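Long-range contacts in uricase (Arthrobacter globiformis, PDB 2YZB), which catalyses the oxidation of uric acid by molecular oxygen to 5-hydroxyisourate, which is then processed further to (S)-allantoin: residues 18-23 against 68-73; 162-167 against 176-181. All coordinates share one frame; numbering follows the deposited sequence.

Interaction 1 (18-23 against 68-73); sequences NQYGKA and DTQKNT. With URC (uric acid), chain I.
The amide of Q70 lies against the backbone of G21, where helix 67-78 packs across strand 13-31 in a tunnelling-fold (T-fold) domain, an antiparallel sheet backed by helices. This is the tight side. OE1 and NE2 of Q70 are each 3.5 Å from G21 CA, and glycine leaves the room for it. NE2 also comes 3.5 Å from Y20 CE2, with amide and ring nearly perpendicular at 88°. Outside partners fix both groups: S46 OG bonds Q70 OE1, and V65 O takes the Y20 hydroxyl and, weakly, Q70 NE2.

K22 marks the change to the wetter side. Its chain leaves with CG anti to the backbone N (chi1 -174°), then bends twice, which lays CE over the start of the helix, 3.8 Å from D68 N and 3.9 Å from K71 CB. The two lysines run alongside each other, and one water bonds weakly to both NZ atoms. K71 NZ makes a salt bridge to D68 OD1 whose hydrogen bond is weak, while K22 NZ bonds T67 OG1, its probable partner in the charge relay with H251 of the neighbouring subunit. A second water joins K22 NZ (3.1 Å) to D68 OD1 (2.9 Å). Beside it, uric acid rests with O13 near the Y20 ring, and D68 N donates to its O24 at 3.0 Å.

Interaction 2 (162-167 against 176-181); sequences EFHGFP and ETTDRI. With URC (uric acid), chain L.
F163 and R180 lay two flat groups almost parallel, their planes 9° apart, lining the urate pocket. One face of the F163 ring is covered by uric acid, whose N3 sits 3.6 Å above the ring centre. One face of the R180 guanidinium rests on F163 CB, 3.5 Å from its plane, and its edge is turned to the ligand, where NH2 donates to O11 at 2.9 Å. F163 reaches the urate because CG stands anti to the backbone N (chi1 -170°), carrying the ring on past the arginine. A water accepting from R180 NH2 (2.8 Å) and donating to E162 O ties the guanidinium back to residues 162-167, and S161 OG takes its NE.

The H164 ring meets T177 O at its edge. Its NE2 donates almost within the ring plane to E162 OE1 at 2.8 Å, on the anti side but tilted well out of the carboxylate plane; the other oxygen is bound by H218. H164 O is bonded by N61 of a neighbouring subunit. F166 has F163 O at its edge and slides past E176, ring and carboxylate being perpendicular.

F163 and T177 form a single bridge, an antiparallel hydrogen-bonded pair: F163 N donates to T177 O at 3.1 Å and a nearly straight 173°, and T177 N returns a 3.2 Å bond to F163 O. At one end E176 OE2 uses its anti lone pair to accept from G165 N at 2.7 Å; beyond the other, T177 OG1 accepts from D179 N in an ST turn. Both segments lie in the loop connecting strand 143-157 to strand 182-192; L222 N, at the start of helix 222-236, also bonds the urate, and R180 packs on N249 of strand 240-254.

In the fold
Interaction 1 is buried and joins a sheet strand to a helix; interaction 2 lies at the surface, between two irregular segments of one connection. Their centres are 49 Å apart, on opposite sides of the chain's centre, and they share no strand or helix within the chain. Nor is their chemistry alike: no hydrogen bond crosses between 18-23 and 68-73, which meet by packing and bridging water, whereas 162-167 and 176-181 are joined by three. Assembly unites them. Each borders a uric acid at a subunit interface, where D68 from one chain and R180 from its neighbour bind the same ligand, so each pocket needs both kinds of contact.

Interaction 1 (18-23 against 68-73)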
ATOM      1  N   ASN A  18      19.381  16.124 -15.365  1.00 28.88           N
ATOM      2  CA  ASN A  18      18.290  16.614 -14.532  1.00 28.22           C
ATOM      3  C   ASN A  18      16.997  16.698 -15.322  1.00 27.83           C
ATOM      4  O   ASN A  18      17.011  16.760 -16.551  1.00 27.03           O
ATOM      5  CB  ASN A  18      18.637  17.984 -13.919  1.00 27.52           C
ATOM      6  CG  ASN A  18      18.803  19.083 -14.961  1.00 28.90           C
ATOM      7  OD1 ASN A  18      17.830  19.706 -15.394  1.00 27.00           O
ATOM      8  ND2 ASN A  18      20.043  19.321 -15.370  1.00 27.95           N
ATOM      9  N   GLN A  19      15.876  16.669 -14.607  1.00 26.01           N
ATOM     10  CA  GLN A  19      14.560  16.758 -15.228  1.00 25.77           C
ATOM     11  C   GLN A  19      13.560  17.104 -14.135  1.00 25.30           C
ATOM     12  O   GLN A  19      13.794  16.824 -12.962  1.00 26.26           O
ATOM     13  CB  GLN A  19      14.178  15.431 -15.898  1.00 26.08           C
ATOM     14  CG  GLN A  19      14.115  14.228 -14.959  1.00 26.23           C
ATOM     15  CD  GLN A  19      13.890  12.916 -15.704  1.00 30.60           C
ATOM     16  OE1 GLN A  19      14.245  12.791 -16.873  1.00 31.33           O
ATOM     17  NE2 GLN A  19      13.316  11.928 -15.018  1.00 27.81           N
ATOM     18  N   TYR A  20      12.454  17.728 -14.516  1.00 24.53           N
ATOM     19  CA  TYR A  20      11.454  18.116 -13.537  1.00 23.33           C
ATOM     20  C   TYR A  20      10.104  18.298 -14.217  1.00 23.28           C
ATOM     21  O   TYR A  20      10.030  18.579 -15.414  1.00 22.78           O
ATOM     22  CB  TYR A  20      11.845  19.441 -12.872  1.00 21.46           C
ATOM     23  CG  TYR A  20      11.463  20.636 -13.707  1.00 24.14           C
ATOM     24  CD1 TYR A  20      12.135  20.925 -14.894  1.00 24.98           C
ATOM     25  CD2 TYR A  20      10.363  21.419 -13.366  1.00 23.67           C
ATOM     26  CE1 TYR A  20      11.717  21.955 -15.726  1.00 26.48           C
ATOM     27  CE2 TYR A  20       9.932  22.446 -14.190  1.00 26.31           C
ATOM     28  CZ  TYR A  20      10.611  22.709 -15.373  1.00 25.88           C
ATOM     29  OH  TYR A  20      10.168  23.707 -16.207  1.00 24.76           O
ATOM     30  N   GLY A  21       9.036  18.154 -13.447  1.00 22.65           N
ATOM     31  CA  GLY A  21       7.719  18.347 -14.018  1.00 24.30           C
ATOM     32  C   GLY A  21       6.648  17.980 -13.022  1.00 24.91           C
ATOM     33  O   GLY A  21       6.902  17.922 -11.820  1.00 23.06           O
ATOM     34  N   LYS A  22       5.446  17.734 -13.525  1.00 23.04           N
ATOM     35  CA  LYS A  22       4.349  17.351 -12.658  1.00 25.19           C
ATOM     36  C   LYS A  22       4.123  15.858 -12.808  1.00 24.22           C
ATOM     37  O   LYS A  22       3.986  15.344 -13.925  1.00 24.74           O
ATOM     38  CB  LYS A  22       3.074  18.097 -13.031  1.00 24.87           C
ATOM     39  CG  LYS A  22       1.942  17.840 -12.058  1.00 25.59           C
ATOM     40  CD  LYS A  22       2.169  18.562 -10.741  1.00 29.14           C
ATOM     41  CE  LYS A  22       1.987  20.054 -10.909  1.00 32.72           C
ATOM     42  NZ  LYS A  22       2.099  20.789  -9.619  1.00 35.89           N
ATOM     43  N   ALA A  23       4.083  15.162 -11.680  1.00 22.27           N
ATOM     44  CA  ALA A  23       3.879  13.721 -11.690  1.00 22.12           C
ATOM     45  C   ALA A  23       2.471  13.315 -11.255  1.00 22.30           C
ATOM     46  O   ALA A  23       1.815  14.003 -10.473  1.00 21.89           O
ATOM     47  CB  ALA A  23       4.911  13.045 -10.796  1.00 21.23           C
ATOM     48  N   ASP A  68       3.033  23.459 -12.343  1.00 25.34           N
ATOM     49  CA  ASP A  68       1.598  23.734 -12.334  1.00 26.10           C
ATOM     50  C   ASP A  68       1.124  24.003 -13.755  1.00 25.87           C
ATOM     51  O   ASP A  68       0.008  23.658 -14.120  1.00 26.82           O
ATOM     52  CB  ASP A  68       1.270  24.955 -11.467  1.00 28.11           C
ATOM     53  CG  ASP A  68      -0.231  25.233 -11.399  1.00 27.98           C
ATOM     54  OD1 ASP A  68      -0.940  24.546 -10.635  1.00 31.13           O
ATOM     55  OD2 ASP A  68      -0.706  26.129 -12.124  1.00 31.18           O
ATOM     56  N   THR A  69       1.982  24.626 -14.553  1.00 25.67           N
ATOM     57  CA  THR A  69       1.646  24.929 -15.932  1.00 26.54           C
ATOM     58  C   THR A  69       1.610  23.644 -16.741  1.00 26.99           C
ATOM     59  O   THR A  69       0.749  23.467 -17.601  1.00 27.02           O
ATOM     60  CB  THR A  69       2.675  25.880 -16.565  1.00 26.89           C
ATOM     61  OG1 THR A  69       2.661  27.132 -15.868  1.00 26.42           O
ATOM     62  CG2 THR A  69       2.347  26.116 -18.030  1.00 26.89           C
ATOM     63  N   GLN A  70       2.556  22.749 -16.471  1.00 26.49           N
ATOM     64  CA  GLN A  70       2.598  21.481 -17.175  1.00 26.75           C
ATOM     65  C   GLN A  70       1.309  20.731 -16.873  1.00 26.37           C
ATOM     66  O   GLN A  70       0.708  20.128 -17.764  1.00 25.97           O
ATOM     67  CB  GLN A  70       3.818  20.662 -16.740  1.00 25.26           C
ATOM     68  CG  GLN A  70       5.134  21.277 -17.196  1.00 27.77           C
ATOM     69  CD  GLN A  70       6.349  20.453 -16.808  1.00 27.49           C
ATOM     70  OE1 GLN A  70       6.418  19.260 -17.087  1.00 26.62           O
ATOM     71  NE2 GLN A  70       7.322  21.096 -16.173  1.00 30.94           N
ATOM     72  N   LYS A  71       0.884  20.779 -15.614  1.00 25.55           N
ATOM     73  CA  LYS A  71      -0.352  20.113 -15.212  1.00 26.79           C
ATOM     74  C   LYS A  71      -1.512  20.681 -16.016  1.00 24.19           C
ATOM     75  O   LYS A  71      -2.301  19.932 -16.595  1.00 25.21           O
ATOM     76  CB  LYS A  71      -0.628  20.329 -13.723  1.00 27.14           C
ATOM     77  CG  LYS A  71      -1.962  19.749 -13.279  1.00 30.66           C
ATOM     78  CD  LYS A  71      -2.390  20.259 -11.909  1.00 33.21           C
ATOM     79  CE  LYS A  71      -2.667  21.756 -11.932  1.00 34.59           C
ATOM     80  NZ  LYS A  71      -3.233  22.228 -10.634  1.00 35.99           N
ATOM     81  N   ASN A  72      -1.618  22.008 -16.048  1.00 24.54           N
ATOM     82  CA  ASN A  72      -2.693  22.661 -16.792  1.00 24.65           C
ATOM     83  C   ASN A  72      -2.730  22.232 -18.258  1.00 24.94           C
ATOM     84  O   ASN A  72      -3.799  22.024 -18.817  1.00 25.74           O
ATOM     85  CB  ASN A  72      -2.562  24.193 -16.745  1.00 25.45           C
ATOM     86  CG  ASN A  72      -2.913  24.777 -15.393  1.00 24.61           C
ATOM     87  OD1 ASN A  72      -3.631  24.164 -14.600  1.00 24.92           O
ATOM     88  ND2 ASN A  72      -2.428  25.984 -15.132  1.00 24.83           N
ATOM     89  N   THR A  73      -1.561  22.117 -18.880  1.00 23.82           N
ATOM     90  CA  THR A  73      -1.477  21.739 -20.288  1.00 25.86           C
ATOM     91  C   THR A  73      -2.081  20.360 -20.552  1.00 26.12           C
ATOM     92  O   THR A  73      -2.730  20.133 -21.580  1.00 25.67           O
ATOM     93  CB  THR A  73      -0.016  21.766 -20.761  1.00 26.73           C
ATOM     94  OG1 THR A  73       0.548  23.051 -20.462  1.00 27.76           O
ATOM     95  CG2 THR A  73       0.066  21.522 -22.252  1.00 27.91           C
TER
HETATM   96  N1  URC I2304       9.834  24.247  -8.947  1.00 35.99           N
HETATM   97  C2  URC I2304       9.432  24.709  -7.692  1.00 36.03           C
HETATM   98  C6  URC I2304       8.988  24.039 -10.042  1.00 39.41           C
HETATM   99  N3  URC I2304       8.101  24.992  -7.486  1.00 37.97           N
HETATM  100  O11 URC I2304      10.210  24.866  -6.793  1.00 32.27           O
HETATM  101  C4  URC I2304       7.214  24.825  -8.470  1.00 40.25           C
HETATM  102  C5  URC I2304       7.580  24.366  -9.729  1.00 38.93           C
HETATM  103  N9  URC I2304       5.907  25.058  -8.401  1.00 42.59           N
HETATM  104  O13 URC I2304       9.446  23.627 -11.112  1.00 37.18           O
HETATM  105  N7  URC I2304       6.485  24.309 -10.471  1.00 44.25           N
HETATM  106  C8  URC I2304       5.503  24.733  -9.633  1.00 42.09           C
HETATM  107  O24 URC I2304       4.349  24.808  -9.974  1.00 41.74           O
HETATM  108  O   HOH W   1      -1.170  20.481  -8.508  1.00 40.45           O
HETATM  109  O   HOH W   2       0.443  23.177  -8.516  1.00 42.05           O

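Interaction 2 (162-167 against 176-181)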
ATOM      1  N   GLU A 162       8.343 -27.427 -14.379  1.00 25.34           N
ATOM      2  CA  GLU A 162       9.341 -28.271 -13.740  1.00 25.25           C
ATOM      3  C   GLU A 162      10.547 -27.398 -13.438  1.00 24.50           C
ATOM      4  O   GLU A 162      10.671 -26.297 -13.971  1.00 24.03           O
ATOM      5  CB  GLU A 162       9.800 -29.386 -14.690  1.00 22.91           C
ATOM      6  CG  GLU A 162       8.704 -30.290 -15.194  1.00 29.92           C
ATOM      7  CD  GLU A 162       9.220 -31.376 -16.127  1.00 31.99           C
ATOM      8  OE1 GLU A 162      10.258 -31.993 -15.814  1.00 31.86           O
ATOM      9  OE2 GLU A 162       8.578 -31.621 -17.167  1.00 32.18           O
ATOM     10  N   PHE A 163      11.418 -27.896 -12.567  1.00 25.30           N
ATOM     11  CA  PHE A 163      12.665 -27.213 -12.246  1.00 25.08           C
ATOM     12  C   PHE A 163      13.621 -28.246 -11.680  1.00 26.18           C
ATOM     13  O   PHE A 163      13.502 -28.670 -10.520  1.00 25.31           O
ATOM     14  CB  PHE A 163      12.494 -26.074 -11.243  1.00 24.77           C
ATOM     15  CG  PHE A 163      13.736 -25.229 -11.094  1.00 25.89           C
ATOM     16  CD1 PHE A 163      14.260 -24.549 -12.195  1.00 27.57           C
ATOM     17  CD2 PHE A 163      14.420 -25.165  -9.886  1.00 26.18           C
ATOM     18  CE1 PHE A 163      15.452 -23.820 -12.099  1.00 28.03           C
ATOM     19  CE2 PHE A 163      15.612 -24.439  -9.777  1.00 27.48           C
ATOM     20  CZ  PHE A 163      16.130 -23.765 -10.890  1.00 26.32           C
ATOM     21  N   HIS A 164      14.560 -28.666 -12.517  1.00 25.02           N
ATOM     22  CA  HIS A 164      15.543 -29.659 -12.119  1.00 24.56           C
ATOM     23  C   HIS A 164      16.844 -29.465 -12.886  1.00 25.61           C
ATOM     24  O   HIS A 164      16.933 -28.618 -13.778  1.00 26.07           O
ATOM     25  CB  HIS A 164      14.975 -31.071 -12.343  1.00 25.96           C
ATOM     26  CG  HIS A 164      14.345 -31.273 -13.686  1.00 26.01           C
ATOM     27  ND1 HIS A 164      15.078 -31.356 -14.851  1.00 27.37           N
ATOM     28  CD2 HIS A 164      13.047 -31.404 -14.049  1.00 28.47           C
ATOM     29  CE1 HIS A 164      14.258 -31.527 -15.873  1.00 25.09           C
ATOM     30  NE2 HIS A 164      13.020 -31.558 -15.414  1.00 27.78           N
ATOM     31  N   GLY A 165      17.864 -30.229 -12.518  1.00 26.90           N
ATOM     32  CA  GLY A 165      19.141 -30.113 -13.199  1.00 25.85           C
ATOM     33  C   GLY A 165      20.004 -28.948 -12.753  1.00 27.17           C
ATOM     34  O   GLY A 165      21.028 -28.673 -13.375  1.00 26.90           O
ATOM     35  N   PHE A 166      19.602 -28.249 -11.694  1.00 26.78           N
ATOM     36  CA  PHE A 166      20.397 -27.129 -11.202  1.00 27.73           C
ATOM     37  C   PHE A 166      21.544 -27.668 -10.338  1.00 29.44           C
ATOM     38  O   PHE A 166      21.438 -28.741  -9.753  1.00 29.03           O
ATOM     39  CB  PHE A 166      19.525 -26.150 -10.394  1.00 28.07           C
ATOM     40  CG  PHE A 166      18.643 -26.814  -9.361  1.00 29.09           C
ATOM     41  CD1 PHE A 166      17.361 -27.249  -9.695  1.00 28.57           C
ATOM     42  CD2 PHE A 166      19.100 -27.018  -8.062  1.00 27.71           C
ATOM     43  CE1 PHE A 166      16.548 -27.877  -8.746  1.00 28.17           C
ATOM     44  CE2 PHE A 166      18.294 -27.647  -7.107  1.00 28.53           C
ATOM     45  CZ  PHE A 166      17.017 -28.075  -7.452  1.00 29.09           C
ATOM     46  N   PRO A 167      22.663 -26.934 -10.262  1.00 30.56           N
ATOM     47  CA  PRO A 167      23.798 -27.392  -9.453  1.00 31.19           C
ATOM     48  C   PRO A 167      23.473 -27.397  -7.962  1.00 31.61           C
ATOM     49  O   PRO A 167      22.730 -26.542  -7.477  1.00 32.31           O
ATOM     50  CB  PRO A 167      24.895 -26.393  -9.812  1.00 30.68           C
ATOM     51  CG  PRO A 167      24.119 -25.138 -10.074  1.00 32.08           C
ATOM     52  CD  PRO A 167      22.962 -25.640 -10.902  1.00 30.99           C
ATOM     53  N   GLU A 176      14.739 -31.349  -6.611  1.00 26.47           N
ATOM     54  CA  GLU A 176      14.304 -31.300  -7.998  1.00 26.87           C
ATOM     55  C   GLU A 176      12.828 -31.682  -8.038  1.00 25.76           C
ATOM     56  O   GLU A 176      12.365 -32.445  -7.194  1.00 26.35           O
ATOM     57  CB  GLU A 176      15.096 -32.294  -8.847  1.00 25.62           C
ATOM     58  CG  GLU A 176      16.579 -32.001  -8.966  1.00 28.08           C
ATOM     59  CD  GLU A 176      17.263 -32.942  -9.942  1.00 28.90           C
ATOM     60  OE1 GLU A 176      17.469 -34.126  -9.596  1.00 31.13           O
ATOM     61  OE2 GLU A 176      17.579 -32.497 -11.063  1.00 30.83           O
ATOM     62  N   THR A 177      12.095 -31.150  -9.012  1.00 25.65           N
ATOM     63  CA  THR A 177      10.675 -31.466  -9.152  1.00 25.85           C
ATOM     64  C   THR A 177      10.255 -31.442 -10.616  1.00 24.02           C
ATOM     65  O   THR A 177      10.823 -30.700 -11.414  1.00 23.47           O
ATOM     66  CB  THR A 177       9.782 -30.464  -8.368  1.00 27.29           C
ATOM     67  OG1 THR A 177       8.421 -30.908  -8.412  1.00 29.55           O
ATOM     68  CG2 THR A 177       9.858 -29.070  -8.977  1.00 29.83           C
ATOM     69  N   THR A 178       9.273 -32.266 -10.968  1.00 23.04           N
ATOM     70  CA  THR A 178       8.771 -32.301 -12.338  1.00 25.68           C
ATOM     71  C   THR A 178       7.315 -31.823 -12.380  1.00 26.53           C
ATOM     72  O   THR A 178       6.655 -31.900 -13.422  1.00 25.42           O
ATOM     73  CB  THR A 178       8.861 -33.713 -12.948  1.00 26.56           C
ATOM     74  OG1 THR A 178       8.059 -34.622 -12.182  1.00 28.11           O
ATOM     75  CG2 THR A 178      10.317 -34.191 -12.964  1.00 26.89           C
ATOM     76  N   ASP A 179       6.822 -31.334 -11.243  1.00 25.84           N
ATOM     77  CA  ASP A 179       5.450 -30.825 -11.158  1.00 27.53           C
ATOM     78  C   ASP A 179       5.356 -29.787 -10.040  1.00 28.31           C
ATOM     79  O   ASP A 179       5.463 -30.117  -8.857  1.00 28.55           O
ATOM     80  CB  ASP A 179       4.457 -31.960 -10.872  1.00 30.41           C
ATOM     81  CG  ASP A 179       3.033 -31.629 -11.320  1.00 33.31           C
ATOM     82  OD1 ASP A 179       2.633 -30.441 -11.288  1.00 34.10           O
ATOM     83  OD2 ASP A 179       2.303 -32.568 -11.697  1.00 36.57           O
ATOM     84  N   ARG A 180       5.162 -28.532 -10.421  1.00 27.23           N
ATOM     85  CA  ARG A 180       5.047 -27.453  -9.449  1.00 26.98           C
ATOM     86  C   ARG A 180       4.183 -26.341 -10.035  1.00 26.84           C
ATOM     87  O   ARG A 180       3.911 -26.321 -11.232  1.00 25.94           O
ATOM     88  CB  ARG A 180       6.427 -26.876  -9.114  1.00 23.90           C
ATOM     89  CG  ARG A 180       7.080 -26.136 -10.288  1.00 25.55           C
ATOM     90  CD  ARG A 180       8.364 -25.399  -9.903  1.00 24.11           C
ATOM     91  NE  ARG A 180       8.849 -24.582 -11.017  1.00 24.53           N
ATOM     92  CZ  ARG A 180       9.864 -23.727 -10.944  1.00 27.34           C
ATOM     93  NH1 ARG A 180      10.528 -23.563  -9.805  1.00 25.13           N
ATOM     94  NH2 ARG A 180      10.204 -23.012 -12.012  1.00 23.86           N
ATOM     95  N   ILE A 181       3.744 -25.425  -9.179  1.00 25.53           N
ATOM     96  CA  ILE A 181       2.961 -24.292  -9.637  1.00 26.12           C
ATOM     97  C   ILE A 181       3.949 -23.220 -10.090  1.00 26.37           C
ATOM     98  O   ILE A 181       5.032 -23.074  -9.517  1.00 26.91           O
ATOM     99  CB  ILE A 181       2.083 -23.702  -8.505  1.00 24.11           C
ATOM    100  CG1 ILE A 181       0.886 -24.620  -8.245  1.00 25.26           C
ATOM    101  CG2 ILE A 181       1.589 -22.305  -8.887  1.00 26.99           C
ATOM    102  CD1 ILE A 181      -0.041 -24.130  -7.145  1.00 26.48           C
TER
HETATM  103  N1  URC L2301      14.349 -20.369 -11.812  1.00 33.73           N
HETATM  104  C2  URC L2301      13.135 -21.042 -11.672  1.00 33.89           C
HETATM  105  C6  URC L2301      15.288 -20.179 -10.797  1.00 35.21           C
HETATM  106  N3  URC L2301      12.813 -21.569 -10.444  1.00 35.86           N
HETATM  107  O11 URC L2301      12.368 -21.168 -12.595  1.00 33.68           O
HETATM  108  C4  URC L2301      13.652 -21.439  -9.405  1.00 37.70           C
HETATM  109  C5  URC L2301      14.862 -20.778  -9.517  1.00 36.51           C
HETATM  110  N9  URC L2301      13.463 -21.897  -8.170  1.00 41.02           N
HETATM  111  O13 URC L2301      16.327 -19.568 -11.026  1.00 32.05           O
HETATM  112  N7  URC L2301      15.456 -20.816  -8.334  1.00 41.81           N
HETATM  113  C8  URC L2301      14.584 -21.496  -7.551  1.00 41.54           C
HETATM  114  O24 URC L2301      14.803 -21.721  -6.375  1.00 42.27           O
HETATM  115  O   HOH W   3       9.356 -23.903 -14.493  1.00 26.95           O